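Local coordinates for protein uncharacterized CBS domain-containing proteins (Corynebacterium glutamicum, PDB 2P3H) that is of uncertain function, a putative membrane transport protein or hemolysin that may bind flavin adenine dinucleotide, represented here by its CorC_HlyC domain, at residues A[14-19]-A[23-28]; A[31-36]-A[42-47]. All coordinates share one frame; numbering follows the deposited sequence. Where two conformers were deposited one is given.

Contact 1 (A[14-19]-A[23-28]); sequences WLIDGD and DEVERA
Ile16 of strand 13-17 and Val25 of helix 22-29 make the dry part of this contact, with Ile16 CD1 set 3.7 Å from Val25 CG2. The two side chains cross at about a right angle, methyl against methyl. Ile16 reaches the helix because CG1 lies between the backbone N and the carbonyl carbon (chi1 75°) and the chain then runs extended to CD1. Leu98 of strand 92-100 touches both residues.

At Ala28, which is only partly exposed, direct packing is joined by one bridging water. The Trp14 ring approaches Ala28 obliquely, with CZ2 3.5 Å from the carbonyl O of Ala28, while NE1 stands 4.1 Å from Ala28 CB. No direct hydrogen bond joins the segments. Instead a water in the plane of the indole accepts from Trp14 NE1 at 3.1 Å and donates to Ala28 O at 2.7 Å, so one molecule serves both the indole N-H and the backbone carbonyl. Ile6 of strand 6-10 packs on Trp14 as well as on Ile16. The arrangement is a short helix packed on a strand of the antiparallel sheet, the strand lying between 6-10 and 92-100, in the CorC_HlyC (transporter-associated) domain.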
loop_
_atom_site.group_PDB
_atom_site.type_symbol
_atom_site.label_atom_id
_atom_site.label_comp_id
_atom_site.label_asym_id
_atom_site.label_seq_id
_atom_site.Cartn_x
_atom_site.Cartn_y
_atom_site.Cartn_z
ATOM N N TRP A 14 6.989 6.866 0.871
ATOM C CA TRP A 14 6.301 7.375 2.060
ATOM C C TRP A 14 6.610 6.500 3.273
ATOM O O TRP A 14 6.890 5.300 3.159
ATOM C CB TRP A 14 4.765 7.390 1.864
ATOM C CG TRP A 14 4.316 8.173 0.671
ATOM C CD1 TRP A 14 3.865 9.477 0.647
ATOM C CD2 TRP A 14 4.261 7.696 -0.682
ATOM N NE1 TRP A 14 3.558 9.825 -0.661
ATOM C CE2 TRP A 14 3.786 8.741 -1.478
ATOM C CE3 TRP A 14 4.580 6.467 -1.294
ATOM C CZ2 TRP A 14 3.627 8.607 -2.864
ATOM C CZ3 TRP A 14 4.403 6.341 -2.671
ATOM C CH2 TRP A 14 3.928 7.402 -3.430
ATOM N N LEU A 15 6.573 7.129 4.443
ATOM C CA LEU A 15 6.540 6.426 5.714
ATOM C C LEU A 15 5.150 6.704 6.235
ATOM O O LEU A 15 4.752 7.879 6.317
ATOM C CB LEU A 15 7.571 7.047 6.690
ATOM C CG LEU A 15 7.532 6.417 8.110
ATOM C CD1 LEU A 15 7.895 4.937 8.107
ATOM C CD2 LEU A 15 8.451 7.210 9.073
ATOM N N ILE A 16 4.399 5.656 6.583
ATOM C CA ILE A 16 3.029 5.858 7.073
ATOM C C ILE A 16 2.752 5.024 8.312
ATOM O O ILE A 16 3.426 4.019 8.566
ATOM C CB ILE A 16 1.944 5.586 5.978
ATOM C CG1 ILE A 16 1.770 4.076 5.739
ATOM C CG2 ILE A 16 2.308 6.301 4.642
ATOM C CD1 ILE A 16 0.614 3.729 4.756
ATOM N N ASP A 17 1.753 5.443 9.082
ATOM C CA ASP A 17 1.277 4.669 10.229
ATOM C C ASP A 17 0.532 3.404 9.816
ATOM O O ASP A 17 -0.068 3.332 8.738
ATOM C CB ASP A 17 0.367 5.532 11.096
ATOM C CG ASP A 17 1.119 6.640 11.788
ATOM O OD1 ASP A 17 2.366 6.610 11.778
ATOM O OD2 ASP A 17 0.466 7.545 12.344
ATOM N N GLY A 18 0.542 2.423 10.707
ATOM C CA GLY A 18 -0.077 1.131 10.418
ATOM C C GLY A 18 -1.585 1.196 10.297
ATOM O O GLY A 18 -2.184 0.323 9.658
ATOM N N ASP A 19 -2.196 2.218 10.896
ATOM C CA ASP A 19 -3.653 2.368 10.891
ATOM C C ASP A 19 -4.140 3.439 9.920
ATOM O O ASP A 19 -5.286 3.896 9.984
ATOM C CB ASP A 19 -4.164 2.634 12.307
ATOM C CG ASP A 19 -3.758 3.998 12.834
ATOM O OD1 ASP A 19 -2.951 4.704 12.187
ATOM O OD2 ASP A 19 -4.267 4.368 13.911
ATOM N N ASP A 23 -8.351 5.271 2.051
ATOM C CA ASP A 23 -8.584 6.415 1.143
ATOM C C ASP A 23 -7.445 7.442 1.163
ATOM O O ASP A 23 -7.142 8.038 0.138
ATOM C CB ASP A 23 -9.983 7.050 1.319
ATOM C CG ASP A 23 -10.217 7.634 2.697
ATOM O OD1 ASP A 23 -9.466 7.352 3.660
ATOM O OD2 ASP A 23 -11.199 8.397 2.820
ATOM N N GLU A 24 -6.861 7.629 2.349
ATOM C CA GLU A 24 -5.740 8.530 2.602
ATOM C C GLU A 24 -4.483 8.080 1.849
ATOM O O GLU A 24 -3.819 8.883 1.185
ATOM C CB GLU A 24 -5.481 8.559 4.116
ATOM C CG GLU A 24 -4.825 9.813 4.656
ATOM C CD GLU A 24 -5.181 10.066 6.117
ATOM O OE1 GLU A 24 -6.377 10.309 6.417
ATOM O OE2 GLU A 24 -4.261 10.029 6.969
ATOM N N VAL A 25 -4.176 6.792 1.951
ATOM C CA VAL A 25 -3.056 6.183 1.207
ATOM C C VAL A 25 -3.272 6.373 -0.304
ATOM O O VAL A 25 -2.342 6.723 -1.036
ATOM C CB VAL A 25 -2.890 4.672 1.533
ATOM C CG1 VAL A 25 -1.756 4.064 0.691
ATOM C CG2 VAL A 25 -2.597 4.470 3.040
ATOM N N GLU A 26 -4.477 6.063 -0.786
ATOM C CA GLU A 26 -4.779 6.241 -2.210
ATOM C C GLU A 26 -4.552 7.681 -2.694
ATOM O O GLU A 26 -3.975 7.901 -3.760
ATOM C CB GLU A 26 -6.207 5.774 -2.512
ATOM C CG GLU A 26 -6.409 4.289 -2.273
ATOM C CD GLU A 26 -7.850 3.868 -2.485
ATOM O OE1 GLU A 26 -8.761 4.729 -2.389
ATOM O OE2 GLU A 26 -8.074 2.673 -2.761
ATOM N N ARG A 27 -4.994 8.665 -1.904
ATOM C CA ARG A 27 -4.801 10.074 -2.239
ATOM C C ARG A 27 -3.297 10.391 -2.332
ATOM O O ARG A 27 -2.849 11.106 -3.250
ATOM C CB ARG A 27 -5.490 10.954 -1.168
ATOM C CG ARG A 27 -6.090 12.257 -1.652
ATOM C CD ARG A 27 -7.417 12.658 -0.871
ATOM N NE ARG A 27 -7.400 12.406 0.597
ATOM C CZ ARG A 27 -8.259 11.626 1.281
ATOM N NH1 ARG A 27 -9.244 10.971 0.687
ATOM N NH2 ARG A 27 -8.129 11.489 2.581
ATOM N N ALA A 28 -2.516 9.844 -1.402
ATOM C CA ALA A 28 -1.067 10.104 -1.346
ATOM C C ALA A 28 -0.330 9.522 -2.536
ATOM O O ALA A 28 0.491 10.192 -3.155
ATOM C CB ALA A 28 -0.461 9.551 -0.044
HETATM O O HOH W 1 1.975 12.124 -1.892
#

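Contact 2 (A[31-36]-A[42-47]); sequences YELPEG and SGLLFD
Leu33, in the loop after helix 22-29, and Leu44, on helix 41-49, meet through their methyl groups. Leu44 CD2 is the shared point of this apolar contact: it lies 4.0 Å from Leu33 CD2 and 4.1 Å from Leu33 CD1, so it sits against the fork of the other leucine and does not meet a single methyl alone. The two side chains cross at about a right angle. Leu44 holds CG anti to its backbone N (chi1 168°), which carries the fork out from the helix to the loop, whereas Leu33 has CG beside the backbone N and opposite its carbonyl carbon (chi1 -79°).

A second touch is between side chain and backbone. The other methyl of Leu44, CD1, comes to 4.0 Å from Pro34 O, a van der Waals approach to a peptide carbonyl; that oxygen also takes a weak hydrogen bond from the Tyr38 hydroxyl. The CB of Pro34 is directed toward the helix, and Pro34 CB stands 4.6 Å from Leu44 CD1.

Polar bonding between the two segments is absent: neither a hydrogen bond nor a salt bridge crosses. Ile61 of strand 58-62 touches Leu33, Pro34 and Leu44, and Leu22 of helix 22-29 touches both leucines, so both leucines also pack on helix 22-29 and strand 58-62.

About 134 Å² is buried, with leucine methyls, a proline ring and one carbonyl oxygen making the contact. The polar bonds of both segments go to other residues, and with no directional bond between loop and helix, van der Waals fit and the burial of apolar groups hold the two together.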
loop_
_atom_site.group_PDB
_atom_site.type_symbol
_atom_site.label_atom_id
_atom_site.label_comp_id
_atom_site.label_asym_id
_atom_site.label_seq_id
_atom_site.Cartn_x
_atom_site.Cartn_y
_atom_site.Cartn_z
ATOM N N TYR A 31 -3.123 6.437 -6.764
ATOM C CA TYR A 31 -3.679 5.206 -7.344
ATOM C C TYR A 31 -4.660 4.596 -6.345
ATOM O O TYR A 31 -4.417 4.679 -5.152
ATOM C CB TYR A 31 -2.579 4.157 -7.526
ATOM C CG TYR A 31 -1.620 4.334 -8.681
ATOM C CD1 TYR A 31 -0.429 5.039 -8.525
ATOM C CD2 TYR A 31 -1.874 3.730 -9.913
ATOM C CE1 TYR A 31 0.476 5.173 -9.605
ATOM C CE2 TYR A 31 -0.985 3.852 -10.984
ATOM C CZ TYR A 31 0.182 4.570 -10.820
ATOM O OH TYR A 31 1.036 4.681 -11.884
ATOM N N GLU A 32 -5.682 3.901 -6.830
ATOM C CA GLU A 32 -6.536 3.101 -5.959
ATOM C C GLU A 32 -5.943 1.736 -5.651
ATOM O O GLU A 32 -5.280 1.114 -6.477
ATOM C CB GLU A 32 -7.931 2.980 -6.549
ATOM C CG GLU A 32 -8.607 4.347 -6.603
ATOM C CD GLU A 32 -10.088 4.299 -6.889
ATOM O OE1 GLU A 32 -10.815 3.524 -6.224
ATOM O OE2 GLU A 32 -10.527 5.084 -7.752
ATOM N N LEU A 33 -6.196 1.291 -4.424
ATOM C CA LEU A 33 -5.799 -0.020 -3.961
ATOM C C LEU A 33 -6.979 -0.987 -4.015
ATOM O O LEU A 33 -8.119 -0.539 -4.068
ATOM C CB LEU A 33 -5.267 0.103 -2.526
ATOM C CG LEU A 33 -3.813 0.627 -2.441
ATOM C CD1 LEU A 33 -3.594 1.317 -1.080
ATOM C CD2 LEU A 33 -2.836 -0.498 -2.688
ATOM N N PRO A 34 -6.718 -2.310 -4.024
ATOM C CA PRO A 34 -7.832 -3.280 -3.951
ATOM C C PRO A 34 -8.739 -3.056 -2.730
ATOM O O PRO A 34 -8.252 -2.714 -1.667
ATOM C CB PRO A 34 -7.128 -4.631 -3.845
ATOM C CG PRO A 34 -5.731 -4.403 -4.352
ATOM C CD PRO A 34 -5.398 -2.967 -4.161
ATOM N N GLU A 35 -10.052 -3.198 -2.898
ATOM C CA GLU A 35 -10.981 -3.028 -1.793
ATOM C C GLU A 35 -11.397 -4.385 -1.292
ATOM O O GLU A 35 -11.370 -5.371 -2.033
ATOM C CB GLU A 35 -12.218 -2.223 -2.220
ATOM C CG GLU A 35 -11.837 -0.874 -2.776
ATOM C CD GLU A 35 -12.900 0.186 -2.608
ATOM O OE1 GLU A 35 -14.106 -0.150 -2.574
ATOM O OE2 GLU A 35 -12.515 1.373 -2.522
ATOM N N GLY A 36 -11.773 -4.440 -0.025
ATOM C CA GLY A 36 -12.134 -5.704 0.590
ATOM C C GLY A 36 -12.686 -5.484 1.967
ATOM O O GLY A 36 -13.173 -4.399 2.287
ATOM N N SER A 42 -2.996 -1.623 7.205
ATOM C CA SER A 42 -2.664 -2.933 7.808
ATOM C C SER A 42 -3.716 -3.988 7.530
ATOM O O SER A 42 -3.395 -5.162 7.322
ATOM C CB SER A 42 -2.384 -2.807 9.307
ATOM O OG SER A 42 -1.151 -2.141 9.478
ATOM N N GLY A 43 -4.980 -3.570 7.522
ATOM C CA GLY A 43 -6.071 -4.492 7.221
ATOM C C GLY A 43 -5.877 -5.089 5.832
ATOM O O GLY A 43 -6.098 -6.300 5.623
ATOM N N LEU A 44 -5.491 -4.239 4.881
ATOM C CA LEU A 44 -5.206 -4.696 3.505
ATOM C C LEU A 44 -4.054 -5.706 3.506
ATOM O O LEU A 44 -4.124 -6.756 2.865
ATOM C CB LEU A 44 -4.864 -3.491 2.615
ATOM C CG LEU A 44 -4.265 -3.753 1.225
ATOM C CD1 LEU A 44 -5.254 -4.507 0.315
ATOM C CD2 LEU A 44 -3.847 -2.444 0.606
ATOM N N LEU A 45 -2.977 -5.359 4.212
ATOM C CA LEU A 45 -1.799 -6.224 4.327
ATOM C C LEU A 45 -2.134 -7.587 4.920
ATOM O O LEU A 45 -1.740 -8.621 4.356
ATOM C CB LEU A 45 -0.711 -5.543 5.160
ATOM C CG LEU A 45 -0.060 -4.294 4.590
ATOM C CD1 LEU A 45 1.025 -3.813 5.545
ATOM C CD2 LEU A 45 0.494 -4.534 3.177
ATOM N N PHE A 46 -2.883 -7.608 6.027
ATOM C CA PHE A 46 -3.309 -8.885 6.594
ATOM C C PHE A 46 -4.154 -9.684 5.615
ATOM O O PHE A 46 -3.988 -10.903 5.490
ATOM C CB PHE A 46 -4.094 -8.692 7.902
ATOM C CG PHE A 46 -3.227 -8.441 9.108
ATOM C CD1 PHE A 46 -2.353 -9.420 9.578
ATOM C CD2 PHE A 46 -3.323 -7.236 9.816
ATOM C CE1 PHE A 46 -1.564 -9.193 10.725
ATOM C CE2 PHE A 46 -2.533 -6.995 10.958
ATOM C CZ PHE A 46 -1.657 -7.991 11.416
ATOM N N ASP A 47 -5.072 -9.002 4.933
ATOM C CA ASP A 47 -5.917 -9.678 3.958
ATOM C C ASP A 47 -5.090 -10.304 2.813
ATOM O O ASP A 47 -5.295 -11.475 2.468
ATOM C CB ASP A 47 -6.968 -8.706 3.438
ATOM C CG ASP A 47 -8.004 -9.386 2.569
ATOM O OD1 ASP A 47 -9.066 -9.749 3.083
ATOM O OD2 ASP A 47 -7.726 -9.576 1.378
#

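In the fold
Both contacts are buried, with centres 11 Å apart, and follow each other in the chain. Contact 1 seats helix 22-29 on strand 13-17, near the edge strand 6-10; contact 2 sets the loop that leaves this helix against helix 41-49, over the other edge strand, 58-62. The first mixes aliphatic packing with an indole and a bridging water, while the second is apolar, leucine and proline, with no bond across it. Two probable hydrogen bonds tie them together: Gly18 O to Ser42 OG at 2.7 Å, and Glu26 OE2 to Leu33 N at 2.9 Å. Val25 also packs on Leu33, so the apolar layer runs on from contact 1 into contact 2.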